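Long-range contact in cysteine hydrolase (Staphylococcus aureus, PDB 6KUA), which probably hydrolyses nicotinamide to nicotinate and ammonia, as a zinc-containing nicotinamidase of the isochorismatase family: residues A[5-10]-A[127-132]. Residues are numbered along the deposited sequence; the frame is centred on the assembly and turned at random.
Sequences ALLVVD and VEIVGV
The peptide groups of Leu7 and Val9 meet those of Glu128 and Val130 edge to edge, joining strands 4-9 and 126-132. These are neighbouring strands in the middle of the parallel sheet of the isochorismatase-family alpha/beta fold. On one face of the joined peptides lie Leu6, Val8, Glu128 and Val130; on the other lie Leu7, Val9, Val127 and Ile129. Helix 32-44 packs on Leu6, Glu128 and Val130 of the first face, and helix 137-147 on Leu7, Val9 and Ile129 of the second.

Five backbone hydrogen bonds tie the edges. Leu7 N gives a nearly straight bond to Glu128 O (2.8 Å, 175° at the hydrogen). Leu7 O in turn receives Val130 N at 3.0 Å. The last bond, Val132 N to Val9 O, is the longest at 3.2 Å, with the donor 24° from the carbonyl plane.

On the helix 137-147 face, CD1 of Leu7 lies 4.1 Å from CB of Val127. Its CG stands beside its own backbone N (chi1 -51°), which turns CD1 onto Val127 CB, with Ile129 CG1 also in reach. Val9 CG2 meets Ile129 CG2 at 3.9 Å. On the opposite face, the side chains of Leu6 and Val130 cross at about a right angle, Leu6 CD1 meeting Val130 CG1. The other methyl of Val130, CG2, packs on Val8 CG2.

Glu128 is partly exposed, and its carboxylate forms a salt bridge with Arg38. After Val9, Asp10 leaves the strand with its side chain about 7 Å from the zinc ion, its OD2 in a salt bridge with Lys104 and its OD1 accepting a hydrogen bond from Asp54 N. Gly131 has backbone angles that call for glycine, and its CA lies 3.4 Å from Val9 O.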
# COMPACT_ATOMS: atom_id res chain seq x y z
N ALA A 5 -6.30 -14.40 14.12
CA ALA A 5 -6.49 -13.18 14.89
C ALA A 5 -7.94 -12.76 14.76
O ALA A 5 -8.61 -13.05 13.76
CB ALA A 5 -5.55 -12.04 14.43
N LEU A 6 -8.43 -12.12 15.82
CA LEU A 6 -9.78 -11.60 15.85
C LEU A 6 -9.71 -10.09 15.62
O LEU A 6 -8.95 -9.40 16.29
CB LEU A 6 -10.44 -11.92 17.19
CG LEU A 6 -11.85 -11.36 17.40
CD1 LEU A 6 -12.83 -12.03 16.47
CD2 LEU A 6 -12.27 -11.56 18.84
N LEU A 7 -10.49 -9.60 14.67
CA LEU A 7 -10.57 -8.16 14.40
C LEU A 7 -11.95 -7.68 14.84
O LEU A 7 -12.96 -8.11 14.28
CB LEU A 7 -10.35 -7.86 12.92
CG LEU A 7 -9.10 -8.44 12.25
CD1 LEU A 7 -8.92 -7.94 10.81
CD2 LEU A 7 -7.85 -8.16 13.08
N VAL A 8 -11.97 -6.80 15.84
CA VAL A 8 -13.21 -6.23 16.37
C VAL A 8 -13.33 -4.81 15.84
O VAL A 8 -12.62 -3.91 16.29
CB VAL A 8 -13.25 -6.26 17.90
CG1 VAL A 8 -14.58 -5.70 18.41
CG2 VAL A 8 -13.02 -7.69 18.39
N VAL A 9 -14.23 -4.62 14.88
CA VAL A 9 -14.31 -3.38 14.11
C VAL A 9 -15.38 -2.47 14.70
O VAL A 9 -16.57 -2.83 14.75
CB VAL A 9 -14.58 -3.67 12.63
CG1 VAL A 9 -14.58 -2.38 11.82
CG2 VAL A 9 -13.53 -4.64 12.09
N ASP A 10 -14.95 -1.29 15.16
CA ASP A 10 -15.80 -0.13 15.48
C ASP A 10 -16.97 -0.46 16.40
O ASP A 10 -18.09 0.03 16.21
CB ASP A 10 -16.29 0.53 14.20
CG ASP A 10 -15.26 1.46 13.62
OD1 ASP A 10 -14.77 2.33 14.38
OD2 ASP A 10 -14.92 1.32 12.43
N VAL A 127 -7.89 -14.34 9.62
CA VAL A 127 -8.55 -13.35 10.47
C VAL A 127 -10.03 -13.71 10.57
O VAL A 127 -10.65 -14.18 9.61
CB VAL A 127 -8.37 -11.90 9.96
CG1 VAL A 127 -6.90 -11.56 9.88
CG2 VAL A 127 -9.10 -11.68 8.61
N GLU A 128 -10.58 -13.49 11.76
CA GLU A 128 -12.02 -13.52 11.98
C GLU A 128 -12.47 -12.09 12.24
O GLU A 128 -11.87 -11.38 13.05
CB GLU A 128 -12.36 -14.43 13.16
CG GLU A 128 -13.84 -14.62 13.39
CD GLU A 128 -14.11 -15.66 14.48
OE1 GLU A 128 -13.37 -16.67 14.57
OE2 GLU A 128 -15.08 -15.45 15.25
N ILE A 129 -13.52 -11.65 11.55
CA ILE A 129 -13.92 -10.26 11.61
C ILE A 129 -15.32 -10.14 12.20
O ILE A 129 -16.28 -10.71 11.67
CB ILE A 129 -13.89 -9.58 10.23
CG1 ILE A 129 -12.55 -9.83 9.55
CG2 ILE A 129 -14.09 -8.09 10.40
CD1 ILE A 129 -12.53 -9.30 8.11
N VAL A 130 -15.44 -9.34 13.25
CA VAL A 130 -16.73 -9.09 13.88
C VAL A 130 -16.87 -7.58 14.07
O VAL A 130 -15.88 -6.84 14.04
CB VAL A 130 -16.86 -9.82 15.23
CG1 VAL A 130 -16.58 -11.32 15.04
CG2 VAL A 130 -15.91 -9.22 16.28
N GLY A 131 -18.10 -7.14 14.26
CA GLY A 131 -18.32 -5.73 14.50
C GLY A 131 -19.35 -5.12 13.59
O GLY A 131 -20.26 -5.83 13.13
N VAL A 132 -19.25 -3.82 13.33
CA VAL A 132 -20.25 -3.08 12.57
C VAL A 132 -19.54 -2.08 11.67
O VAL A 132 -18.38 -1.73 11.90
CB VAL A 132 -21.25 -2.33 13.49
CG1 VAL A 132 -22.00 -3.30 14.40
CG2 VAL A 132 -20.52 -1.23 14.28